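Long-range contacts in tRNA modification GTPase MnmE (PDB 3GEE), which probably hydrolyses GTP while helping to add a carboxymethylaminomethyl group to the wobble uridine of certain tRNAs: residues A[18-23]-A[121-126]; A[128-133]-A[464-469]; A[147-152]-A[160-165]; A[234-239]-A[281-286]. All blocks are in the same frame, centred on the assembly; numbering follows the deposited sequence.

How the interactions relate
Interactions 1 and 2 touch each other, with centres about 13 Å apart: the edge strand 121-122 leads into helix 127-134, and the two contacts meet through that helix. Interaction 2 then ties this N-terminal folate-binding region to helix 464-469 near the end of the chain. Interactions 3 and 4 both fall within the sequence that this closure spans. Interaction 3, centred about 15 Å from interaction 2, pairs two successive helices of the helical domain. Interaction 4 lies in the G-domain sheet, about 34 Å from interaction 1 between centres. Contacts 1 and 3 also meet the second subunit, so dimerisation involves both the N-terminal and helical parts.

Interaction 1: residues A[18-23]-A[121-126]; sequences IAAIAT and RLAEPG
Arg121 faces Ile18 in a parallel bridge, their CA atoms 4.7 Å apart, and its carbonyl makes the first polar link. Ala19 N donates to Arg121 O over 2.8 Å with an N-H...O angle of 158°. Ile18 CA adds a CA-H...O contact to the same Arg121 O at 3.1 Å. The two side chains stand side by side on one face of the sheet. Bends at chi2 and chi3 fold the arginine back, so that its guanidinium comes obliquely to Ile18 CG2, while Arg121 CG lies 3.6 Å from that methyl. A long, weak ion pair joins Arg121 NH1 to Glu127. Leu122 pairs with Ala19 on the opposite face; with its CG anti to the backbone N (chi1 -160°), Leu122 CD2 comes within 3.5 Å of Ala19 O. That oxygen is taken by Ala123 N, which donates over 3.0 Å at 149°. Beyond the bridges, Ala123 turns its methyl toward strand 18-21: Ala123 CB is 4.0 Å from Ala20 CB and 4.1 Å from Ile18 CD1. Phe128 of helix 127-134 packs on Ala20 and Ala123 together. Ile18 and Ala20 bond through their backbones to strand 30-36, whereas Ala19 directs both its N and O to the 121-126 side. Two main-chain hydrogen bonds thus link the segments, with the apolar methyls of Ile18, Ala20 and Ala123 packed beside them.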
loop_
_atom_site.group_PDB
_atom_site.type_symbol
_atom_site.label_atom_id
_atom_site.label_comp_id
_atom_site.label_asym_id
_atom_site.label_seq_id
_atom_site.Cartn_x
_atom_site.Cartn_y
_atom_site.Cartn_z
ATOM N N ILE A 18 16.893 1.392 13.602
ATOM C CA ILE A 18 15.446 1.263 13.583
ATOM C C ILE A 18 15.005 0.725 12.237
ATOM O O ILE A 18 15.630 1.019 11.218
ATOM C CB ILE A 18 14.735 2.607 13.869
ATOM C CG1 ILE A 18 15.240 3.703 12.926
ATOM C CG2 ILE A 18 14.922 3.015 15.321
ATOM C CD1 ILE A 18 14.520 5.021 13.068
ATOM N N ALA A 19 13.933 -0.066 12.243
ATOM C CA ALA A 19 13.378 -0.652 11.025
ATOM C C ALA A 19 11.891 -0.327 10.912
ATOM O O ALA A 19 11.232 -0.078 11.926
ATOM C CB ALA A 19 13.591 -2.155 11.024
ATOM N N ALA A 20 11.373 -0.335 9.683
ATOM C CA ALA A 20 9.975 -0.038 9.402
ATOM C C ALA A 20 9.595 -0.402 7.973
ATOM O O ALA A 20 10.403 -0.265 7.051
ATOM C CB ALA A 20 9.693 1.424 9.641
ATOM N N ILE A 21 8.363 -0.875 7.799
ATOM C CA ILE A 21 7.747 -1.010 6.485
ATOM C C ILE A 21 7.542 0.419 6.017
ATOM O O ILE A 21 7.002 1.230 6.761
ATOM C CB ILE A 21 6.365 -1.686 6.586
ATOM C CG1 ILE A 21 6.385 -2.853 7.596
ATOM C CG2 ILE A 21 5.844 -2.064 5.219
ATOM C CD1 ILE A 21 6.487 -4.240 7.007
ATOM N N ALA A 22 7.988 0.743 4.808
ATOM C CA ALA A 22 7.989 2.137 4.355
ATOM C C ALA A 22 6.917 2.405 3.310
ATOM O O ALA A 22 6.613 3.560 2.989
ATOM C CB ALA A 22 9.359 2.520 3.824
ATOM N N THR A 23 6.355 1.322 2.786
ATOM C CA THR A 23 5.325 1.366 1.753
ATOM C C THR A 23 3.928 1.141 2.353
ATOM O O THR A 23 3.815 0.641 3.473
ATOM C CB THR A 23 5.617 0.297 0.706
ATOM O OG1 THR A 23 5.899 -0.948 1.368
ATOM C CG2 THR A 23 6.820 0.714 -0.119
ATOM N N ARG A 121 15.250 -1.902 16.224
ATOM C CA ARG A 121 14.010 -1.696 16.963
ATOM C C ARG A 121 12.972 -1.143 15.988
ATOM O O ARG A 121 13.336 -0.642 14.922
ATOM C CB ARG A 121 14.216 -0.738 18.138
ATOM C CG ARG A 121 13.896 0.700 17.817
ATOM C CD ARG A 121 13.320 1.416 19.008
ATOM N NE ARG A 121 14.317 2.244 19.677
ATOM C CZ ARG A 121 14.609 3.493 19.322
ATOM N NH1 ARG A 121 13.982 4.065 18.292
ATOM N NH2 ARG A 121 15.530 4.172 20.002
ATOM N N LEU A 122 11.690 -1.241 16.329
ATOM C CA LEU A 122 10.647 -0.711 15.454
ATOM C C LEU A 122 10.679 0.803 15.546
ATOM O O LEU A 122 10.830 1.359 16.629
ATOM C CB LEU A 122 9.271 -1.275 15.836
ATOM C CG LEU A 122 8.063 -1.286 14.882
ATOM C CD1 LEU A 122 7.241 -0.023 15.012
ATOM C CD2 LEU A 122 8.454 -1.528 13.438
ATOM N N ALA A 123 10.570 1.464 14.401
ATOM C CA ALA A 123 10.644 2.918 14.342
ATOM C C ALA A 123 9.419 3.571 14.968
ATOM O O ALA A 123 8.296 3.114 14.776
ATOM C CB ALA A 123 10.805 3.377 12.904
ATOM N N GLU A 124 9.643 4.641 15.724
ATOM C CA GLU A 124 8.553 5.479 16.211
ATOM C C GLU A 124 7.955 6.219 15.016
ATOM O O GLU A 124 8.559 6.235 13.946
ATOM C CB GLU A 124 9.066 6.469 17.259
ATOM C CG GLU A 124 9.562 5.819 18.551
ATOM C CD GLU A 124 9.634 6.795 19.719
ATOM O OE1 GLU A 124 10.327 6.478 20.716
ATOM O OE2 GLU A 124 8.991 7.872 19.644
ATOM N N PRO A 125 6.766 6.825 15.174
ATOM C CA PRO A 125 6.205 7.444 13.974
ATOM C C PRO A 125 6.965 8.716 13.606
ATOM O O PRO A 125 7.321 9.505 14.489
ATOM C CB PRO A 125 4.754 7.759 14.374
ATOM C CG PRO A 125 4.544 7.102 15.711
ATOM C CD PRO A 125 5.887 7.009 16.341
ATOM N N GLY A 126 7.238 8.883 12.313
ATOM C CA GLY A 126 7.975 10.040 11.811
ATOM C C GLY A 126 9.442 10.139 12.207
ATOM O O GLY A 126 10.087 11.149 11.931
#

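Interaction 2: residues A[128-133]-A[464-469]; sequences FTRRAF and VLNTIF
Phe469 presents one face of its ring to Arg130 and the other to its own neighbour Ile468, whose CG2 lies over the ring centre. On the Arg130 side the evidence for a CH-pi contact is clear: Arg130 CB sits over the face, 4.0 Å from the centroid of the Phe469 ring. With CG anti to the backbone N (chi1 -171°) the arginine chain runs on across the ring, and a bend at chi3 turns one guanidinium face to Phe469 CD2; Arg130 NH1 reaches within 3.5 Å of Phe469 CB. Guanidinium and ring planes are 46° apart, so this is no parallel stack. At the guanidinium edge sits the amide of Asn466, with Asn466 CG 3.5 Å from Arg130 NH2. Two flanking contacts complete the interface. Thr129 CG2 approaches the Phe469 ring obliquely, 3.9 Å from CE1, and Phe133 CE2 meets Leu465 CD2 at 3.6 Å, these last two side chains crossing at about a right angle. The helix axes run largely antiparallel, at 141°, and come no closer than 11.0 Å, a spacing spanned by these long side chains. Thr129 OG1 bonds to the carbonyl of the C-terminal Lys476, probably a folate-binding residue. Helix 140-151 packs against both Thr129 and Ile468, while Arg131 reaches back to strand 18-21, so the contact joins the N-terminal region, through helix 127-134, to the helical domain.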
loop_
_atom_site.group_PDB
_atom_site.type_symbol
_atom_site.label_atom_id
_atom_site.label_comp_id
_atom_site.label_asym_id
_atom_site.label_seq_id
_atom_site.Cartn_x
_atom_site.Cartn_y
_atom_site.Cartn_z
ATOM N N PHE A 128 12.158 8.769 11.066
ATOM C CA PHE A 128 13.074 8.938 9.952
ATOM C C PHE A 128 13.219 10.404 9.571
ATOM O O PHE A 128 14.337 10.908 9.470
ATOM C CB PHE A 128 12.638 8.108 8.749
ATOM C CG PHE A 128 12.796 6.634 8.947
ATOM C CD1 PHE A 128 14.006 6.007 8.674
ATOM C CD2 PHE A 128 11.735 5.862 9.406
ATOM C CE1 PHE A 128 14.158 4.632 8.862
ATOM C CE2 PHE A 128 11.877 4.485 9.593
ATOM C CZ PHE A 128 13.088 3.872 9.319
ATOM N N THR A 129 12.099 11.092 9.386
ATOM C CA THR A 129 12.136 12.506 9.031
ATOM C C THR A 129 12.640 13.328 10.213
ATOM O O THR A 129 13.350 14.318 10.033
ATOM C CB THR A 129 10.769 13.031 8.558
ATOM O OG1 THR A 129 10.293 12.229 7.466
ATOM C CG2 THR A 129 10.894 14.472 8.101
ATOM N N ARG A 130 12.285 12.902 11.421
ATOM C CA ARG A 130 12.785 13.533 12.633
ATOM C C ARG A 130 14.317 13.531 12.645
ATOM O O ARG A 130 14.952 14.537 12.992
ATOM C CB ARG A 130 12.254 12.804 13.863
ATOM C CG ARG A 130 12.536 13.503 15.160
ATOM C CD ARG A 130 12.413 12.543 16.314
ATOM N NE ARG A 130 11.744 13.186 17.439
ATOM C CZ ARG A 130 10.435 13.133 17.663
ATOM N NH1 ARG A 130 9.642 12.451 16.844
ATOM N NH2 ARG A 130 9.917 13.757 18.711
ATOM N N ARG A 131 14.905 12.401 12.260
ATOM C CA ARG A 131 16.355 12.281 12.214
ATOM C C ARG A 131 16.931 13.153 11.112
ATOM O O ARG A 131 17.981 13.766 11.295
ATOM C CB ARG A 131 16.783 10.827 12.042
ATOM C CG ARG A 131 16.717 10.044 13.328
ATOM C CD ARG A 131 17.057 8.599 13.105
ATOM N NE ARG A 131 17.054 7.865 14.363
ATOM C CZ ARG A 131 17.434 6.600 14.491
ATOM N NH1 ARG A 131 17.854 5.921 13.432
ATOM N NH2 ARG A 131 17.400 6.012 15.679
ATOM N N ALA A 132 16.229 13.220 9.980
ATOM C CA ALA A 132 16.654 14.054 8.859
ATOM C C ALA A 132 16.725 15.520 9.281
ATOM O O ALA A 132 17.632 16.254 8.870
ATOM C CB ALA A 132 15.721 13.881 7.686
ATOM N N PHE A 133 15.770 15.936 10.110
ATOM C CA PHE A 133 15.756 17.293 10.629
ATOM C C PHE A 133 16.831 17.496 11.692
ATOM O O PHE A 133 17.543 18.502 11.673
ATOM C CB PHE A 133 14.384 17.665 11.193
ATOM C CG PHE A 133 14.416 18.874 12.082
ATOM C CD1 PHE A 133 14.540 20.150 11.543
ATOM C CD2 PHE A 133 14.356 18.735 13.461
ATOM C CE1 PHE A 133 14.586 21.272 12.367
ATOM C CE2 PHE A 133 14.404 19.850 14.290
ATOM C CZ PHE A 133 14.519 21.121 13.743
ATOM N N VAL A 464 7.143 20.647 20.393
ATOM C CA VAL A 464 6.736 21.126 19.086
ATOM C C VAL A 464 7.024 20.011 18.079
ATOM O O VAL A 464 6.190 19.713 17.220
ATOM C CB VAL A 464 7.482 22.435 18.712
ATOM C CG1 VAL A 464 7.456 22.686 17.206
ATOM C CG2 VAL A 464 6.887 23.625 19.465
ATOM N N LEU A 465 8.194 19.384 18.212
ATOM C CA LEU A 465 8.595 18.274 17.345
ATOM C C LEU A 465 7.669 17.073 17.485
ATOM O O LEU A 465 7.297 16.448 16.488
ATOM C CB LEU A 465 10.031 17.836 17.645
ATOM C CG LEU A 465 11.210 18.769 17.363
ATOM C CD1 LEU A 465 12.501 18.057 17.727
ATOM C CD2 LEU A 465 11.237 19.218 15.909
ATOM N N ASN A 466 7.305 16.759 18.728
ATOM C CA ASN A 466 6.457 15.610 19.030
ATOM C C ASN A 466 5.068 15.718 18.414
ATOM O O ASN A 466 4.582 14.760 17.814
ATOM C CB ASN A 466 6.368 15.387 20.540
ATOM C CG ASN A 466 7.613 14.730 21.103
ATOM O OD1 ASN A 466 8.523 15.404 21.577
ATOM N ND2 ASN A 466 7.664 13.404 21.036
ATOM N N THR A 467 4.441 16.885 18.544
ATOM C CA THR A 467 3.125 17.102 17.943
ATOM C C THR A 467 3.191 17.048 16.418
ATOM O O THR A 467 2.218 16.670 15.772
ATOM C CB THR A 467 2.452 18.425 18.404
ATOM O OG1 THR A 467 3.292 19.540 18.083
ATOM C CG2 THR A 467 2.172 18.407 19.909
ATOM N N ILE A 468 4.339 17.409 15.849
ATOM C CA ILE A 468 4.530 17.335 14.400
ATOM C C ILE A 468 4.724 15.895 13.920
ATOM O O ILE A 468 4.063 15.457 12.981
ATOM C CB ILE A 468 5.701 18.226 13.911
ATOM C CG1 ILE A 468 5.342 19.703 14.074
ATOM C CG2 ILE A 468 6.038 17.927 12.443
ATOM C CD1 ILE A 468 6.451 20.664 13.700
ATOM N N PHE A 469 5.620 15.161 14.571
ATOM C CA PHE A 469 5.994 13.835 14.088
ATOM C C PHE A 469 5.080 12.692 14.534
ATOM O O PHE A 469 4.989 11.680 13.841
ATOM C CB PHE A 469 7.468 13.538 14.381
ATOM C CG PHE A 469 8.417 14.428 13.629
ATOM C CD1 PHE A 469 8.443 14.420 12.238
ATOM C CD2 PHE A 469 9.277 15.278 14.309
ATOM C CE1 PHE A 469 9.311 15.247 11.535
ATOM C CE2 PHE A 469 10.152 16.110 13.615
ATOM C CZ PHE A 469 10.168 16.094 12.226
#

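Interaction 3: residues A[147-152]-A[160-165]; sequences GEMIHA and TAVSQM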
loop_
_atom_site.group_PDB
_atom_site.type_symbol
_atom_site.label_atom_id
_atom_site.label_comp_id
_atom_site.label_asym_id
_atom_site.label_seq_id
_atom_site.Cartn_x
_atom_site.Cartn_y
_atom_site.Cartn_z
ATOM N N GLY A 147 5.342 15.295 5.177
ATOM C CA GLY A 147 4.067 14.801 5.691
ATOM C C GLY A 147 2.923 15.344 4.864
ATOM O O GLY A 147 2.122 14.586 4.324
ATOM N N GLU A 148 2.880 16.665 4.737
ATOM C CA GLU A 148 1.828 17.353 3.995
ATOM C C GLU A 148 1.622 16.803 2.584
ATOM O O GLU A 148 0.510 16.815 2.066
ATOM C CB GLU A 148 2.112 18.856 3.932
ATOM C CG GLU A 148 1.790 19.608 5.215
ATOM C CD GLU A 148 2.049 21.109 5.109
ATOM O OE1 GLU A 148 2.019 21.664 3.982
ATOM O OE2 GLU A 148 2.275 21.741 6.166
ATOM N N MET A 149 2.692 16.316 1.973
ATOM C CA MET A 149 2.635 15.814 0.606
ATOM C C MET A 149 1.997 14.438 0.527
ATOM O O MET A 149 1.191 14.166 -0.366
ATOM C CB MET A 149 4.039 15.754 0.012
ATOM C CG MET A 149 4.061 15.401 -1.460
ATOM S SD MET A 149 5.688 15.636 -2.152
ATOM C CE MET A 149 5.985 17.321 -1.631
ATOM N N ILE A 150 2.391 13.572 1.456
ATOM C CA ILE A 150 1.906 12.203 1.524
ATOM C C ILE A 150 0.400 12.161 1.819
ATOM O O ILE A 150 -0.339 11.367 1.228
ATOM C CB ILE A 150 2.706 11.406 2.574
ATOM C CG1 ILE A 150 4.141 11.205 2.086
ATOM C CG2 ILE A 150 2.053 10.068 2.865
ATOM C CD1 ILE A 150 5.109 10.821 3.171
ATOM N N HIS A 151 -0.051 13.035 2.714
ATOM C CA HIS A 151 -1.453 13.069 3.109
ATOM C C HIS A 151 -2.321 13.898 2.160
ATOM O O HIS A 151 -3.542 13.751 2.164
ATOM C CB HIS A 151 -1.603 13.556 4.556
ATOM C CG HIS A 151 -0.874 12.714 5.563
ATOM N ND1 HIS A 151 -0.995 11.341 5.619
ATOM C CD2 HIS A 151 -0.028 13.056 6.565
ATOM C CE1 HIS A 151 -0.250 10.873 6.605
ATOM N NE2 HIS A 151 0.347 11.894 7.195
ATOM N N ALA A 152 -1.698 14.750 1.346
ATOM C CA ALA A 152 -2.428 15.651 0.444
ATOM C C ALA A 152 -3.507 14.929 -0.352
ATOM O O ALA A 152 -3.282 13.830 -0.848
ATOM C CB ALA A 152 -1.472 16.355 -0.498
ATOM N N THR A 160 1.410 22.812 -2.951
ATOM C CA THR A 160 1.846 23.628 -1.824
ATOM C C THR A 160 2.956 22.933 -1.038
ATOM O O THR A 160 3.931 23.573 -0.641
ATOM C CB THR A 160 0.658 24.002 -0.910
ATOM O OG1 THR A 160 -0.282 24.772 -1.666
ATOM C CG2 THR A 160 1.114 24.824 0.288
ATOM N N ALA A 161 2.817 21.626 -0.833
ATOM C CA ALA A 161 3.832 20.858 -0.118
ATOM C C ALA A 161 5.128 20.767 -0.917
ATOM O O ALA A 161 6.219 20.842 -0.347
ATOM C CB ALA A 161 3.317 19.475 0.225
ATOM N N VAL A 162 5.004 20.614 -2.236
ATOM C CA VAL A 162 6.167 20.584 -3.121
ATOM C C VAL A 162 6.984 21.860 -2.952
ATOM O O VAL A 162 8.196 21.801 -2.763
ATOM C CB VAL A 162 5.766 20.383 -4.597
ATOM C CG1 VAL A 162 6.941 20.663 -5.519
ATOM C CG2 VAL A 162 5.249 18.968 -4.822
ATOM N N SER A 163 6.307 23.002 -2.995
ATOM C CA SER A 163 6.943 24.297 -2.770
ATOM C C SER A 163 7.679 24.345 -1.428
ATOM O O SER A 163 8.828 24.790 -1.356
ATOM C CB SER A 163 5.906 25.417 -2.848
ATOM O OG SER A 163 6.468 26.657 -2.453
ATOM N N GLN A 164 7.018 23.873 -0.375
ATOM C CA GLN A 164 7.590 23.904 0.966
ATOM C C GLN A 164 8.754 22.920 1.120
ATOM O O GLN A 164 9.685 23.166 1.895
ATOM C CB GLN A 164 6.502 23.639 2.009
ATOM C CG GLN A 164 6.926 23.896 3.456
ATOM C CD GLN A 164 5.741 24.033 4.395
ATOM O OE1 GLN A 164 4.832 24.827 4.150
ATOM N NE2 GLN A 164 5.748 23.264 5.478
ATOM N N MET A 165 8.692 21.814 0.381
ATOM C CA MET A 165 9.747 20.801 0.388
ATOM C C MET A 165 10.983 21.351 -0.333
ATOM O O MET A 165 12.112 21.220 0.144
ATOM C CB MET A 165 9.237 19.516 -0.276
ATOM C CG MET A 165 10.091 18.276 -0.028
ATOM S SD MET A 165 9.373 16.764 -0.733
ATOM C CE MET A 165 9.533 17.068 -2.500
#
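Met149 and Ala161 mark the closest backbone approach, their CA atoms 5.2 Å apart. Here helices 147-151 and 160-165 run nearly antiparallel, with 157° between their directions and a closest axis distance of 8.6 Å. The small Ala161 side chain is consistent with this close spacing: its CB rests on the main chain of the other helix, 3.7 Å from Met149 CA, with the CB atoms of Glu148 and Met149 close by. Met149 supplies the long reach. Its CG is anti to the backbone N and the chain bends only at chi3 (-53°), which swings the terminal methyl across to the second helix. There Met149 CE meets Val162 CG2 at 3.7 Å and Met165 SD at 3.5 Å, the two methionine side chains crossing at about a right angle. An alanine in place of Met149 would probably leave Val162 and Met165 without this apolar partner and open a gap between the helices. On the more polar flank, Glu148 OE2 and Gln164 NE2 are 3.9 Å apart, with carboxylate and amide planes 73° from each other; Gln164 NE2 instead donates to Leu141 O, nearer the start of helix 140-151, a bond that also links the two helices. The second subunit covers part of the apolar side, its Val107 packing on Met149 and its Asp78 on Met165. With few residues between the helices, the arrangement is an antiparallel helical hairpin within the helical domain. It borders a folate site, since the side chain of Met165 lies about 6 Å from a bound folinic acid.

Interaction 4: residues A[234-239]-A[281-286]; sequences VSTVIA and TMFRLT
Thr236 N donates to Arg284 O over 2.8 Å in a nearly straight bond (170°) between these parallel strands. Val234 N gives to Met282 O, also at 2.8 Å, and Val234 O accepts from Arg284 N at 3.0 Å. Toward the C-terminal ends, Thr286 N donates to Thr236 O over 3.2 Å, and Ile238 N to Thr286 O in a bond about as straight as the first. The Thr236 hydroxyl, set between its backbone N and carbonyl carbon (chi1 65°), adds a weak bond from OG1 to Arg284 O at 3.3 Å. Outward from this main-chain network, Phe283 lies alongside Val234, its CD2 3.7 Å from Val234 CB, while Thr236 CG2 meets the same ring at its edge, 3.8 Å from Phe283 CD2. Replacing Phe283 with alanine would probably strip Val234 and Thr236 of this cover and leave the nearby ring of Phe276 without its mate. Farther along, Ile238 CD1 packs on Leu285 CB at 4.0 Å. Ser235 and Val237 bond to strand 315-321 on the other side, so strand 234-239 is an interior strand of the G-domain sheet. The strands lead into a P-loop, whose Lys246 probably binds GTP, and into Asp287, also probably GTP-binding. Main-chain bonding thus fixes the register, and largely apolar groups pack on the face that carries Val234, Thr236, Phe283 and Leu285.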
loop_
_atom_site.group_PDB
_atom_site.type_symbol
_atom_site.label_atom_id
_atom_site.label_comp_id
_atom_site.label_asym_id
_atom_site.label_seq_id
_atom_site.Cartn_x
_atom_site.Cartn_y
_atom_site.Cartn_z
ATOM N N VAL A 234 -11.627 24.185 3.560
ATOM C CA VAL A 234 -12.629 25.087 4.112
ATOM C C VAL A 234 -13.451 24.336 5.154
ATOM O O VAL A 234 -14.222 23.434 4.817
ATOM C CB VAL A 234 -13.554 25.649 3.000
ATOM C CG1 VAL A 234 -14.701 26.459 3.589
ATOM C CG2 VAL A 234 -12.760 26.491 2.014
ATOM N N SER A 235 -13.266 24.699 6.420
ATOM C CA SER A 235 -14.011 24.079 7.511
ATOM C C SER A 235 -15.443 24.591 7.507
ATOM O O SER A 235 -15.682 25.799 7.549
ATOM C CB SER A 235 -13.346 24.361 8.856
ATOM O OG SER A 235 -13.295 25.750 9.104
ATOM N N THR A 236 -16.391 23.666 7.434
ATOM C CA THR A 236 -17.798 24.024 7.320
ATOM C C THR A 236 -18.636 23.316 8.381
ATOM O O THR A 236 -18.530 22.099 8.566
ATOM C CB THR A 236 -18.363 23.718 5.908
ATOM O OG1 THR A 236 -18.335 22.308 5.673
ATOM C CG2 THR A 236 -17.538 24.399 4.833
ATOM N N VAL A 237 -19.462 24.089 9.080
ATOM C CA VAL A 237 -20.386 23.533 10.064
ATOM C C VAL A 237 -21.776 23.412 9.452
ATOM O O VAL A 237 -22.241 24.317 8.755
ATOM C CB VAL A 237 -20.443 24.384 11.359
ATOM C CG1 VAL A 237 -21.476 23.826 12.328
ATOM C CG2 VAL A 237 -19.077 24.432 12.028
ATOM N N ILE A 238 -22.423 22.277 9.700
ATOM C CA ILE A 238 -23.810 22.080 9.307
ATOM C C ILE A 238 -24.676 22.126 10.565
ATOM O O ILE A 238 -24.663 21.200 11.383
ATOM C CB ILE A 238 -24.011 20.762 8.523
ATOM C CG1 ILE A 238 -23.065 20.711 7.319
ATOM C CG2 ILE A 238 -25.456 20.631 8.062
ATOM C CD1 ILE A 238 -22.738 19.309 6.845
ATOM N N ALA A 239 -25.409 23.229 10.714
ATOM C CA ALA A 239 -26.238 23.480 11.891
ATOM C C ALA A 239 -27.730 23.339 11.591
ATOM O O ALA A 239 -28.141 23.236 10.430
ATOM C CB ALA A 239 -25.935 24.860 12.464
ATOM N N THR A 281 -11.230 22.356 -4.391
ATOM C CA THR A 281 -11.210 22.803 -2.999
ATOM C C THR A 281 -11.861 21.760 -2.097
ATOM O O THR A 281 -12.869 21.154 -2.461
ATOM C CB THR A 281 -11.935 24.157 -2.823
ATOM O OG1 THR A 281 -11.572 25.048 -3.882
ATOM C CG2 THR A 281 -11.565 24.796 -1.498
ATOM N N MET A 282 -11.278 21.564 -0.919
ATOM C CA MET A 282 -11.770 20.582 0.040
ATOM C C MET A 282 -12.635 21.235 1.123
ATOM O O MET A 282 -12.325 22.326 1.607
ATOM C CB MET A 282 -10.587 19.848 0.668
ATOM C CG MET A 282 -10.940 18.572 1.402
ATOM S SD MET A 282 -9.464 17.798 2.087
ATOM C CE MET A 282 -9.007 18.974 3.363
ATOM N N PHE A 283 -13.718 20.558 1.495
ATOM C CA PHE A 283 -14.629 21.057 2.518
ATOM C C PHE A 283 -14.741 20.076 3.677
ATOM O O PHE A 283 -15.270 18.979 3.510
ATOM C CB PHE A 283 -16.019 21.326 1.926
ATOM C CG PHE A 283 -16.045 22.427 0.903
ATOM C CD1 PHE A 283 -15.927 22.138 -0.452
ATOM C CD2 PHE A 283 -16.195 23.752 1.293
ATOM C CE1 PHE A 283 -15.947 23.154 -1.404
ATOM C CE2 PHE A 283 -16.218 24.775 0.351
ATOM C CZ PHE A 283 -16.094 24.478 -0.998
ATOM N N ARG A 284 -14.246 20.482 4.847
ATOM C CA ARG A 284 -14.357 19.684 6.072
ATOM C C ARG A 284 -15.722 19.869 6.734
ATOM O O ARG A 284 -15.955 20.866 7.422
ATOM C CB ARG A 284 -13.251 20.049 7.072
ATOM C CG ARG A 284 -11.846 19.690 6.628
ATOM C CD ARG A 284 -10.899 19.593 7.819
ATOM N NE ARG A 284 -9.525 19.281 7.413
ATOM C CZ ARG A 284 -9.071 18.057 7.147
ATOM N NH1 ARG A 284 -9.879 17.006 7.237
ATOM N NH2 ARG A 284 -7.802 17.880 6.787
ATOM N N LEU A 285 -16.618 18.908 6.517
ATOM C CA LEU A 285 -17.955 18.941 7.113
ATOM C C LEU A 285 -17.917 18.364 8.521
ATOM O O LEU A 285 -17.288 17.326 8.761
ATOM C CB LEU A 285 -18.961 18.150 6.270
ATOM C CG LEU A 285 -18.989 18.232 4.741
ATOM C CD1 LEU A 285 -19.963 17.195 4.204
ATOM C CD2 LEU A 285 -19.359 19.617 4.234
ATOM N N THR A 286 -18.599 19.038 9.447
ATOM C CA THR A 286 -18.648 18.626 10.852
ATOM C C THR A 286 -19.775 19.337 11.616
ATOM O O THR A 286 -20.547 20.103 11.025
ATOM C CB THR A 286 -17.273 18.840 11.561
ATOM O OG1 THR A 286 -17.328 18.328 12.898
ATOM C CG2 THR A 286 -16.877 20.321 11.582
#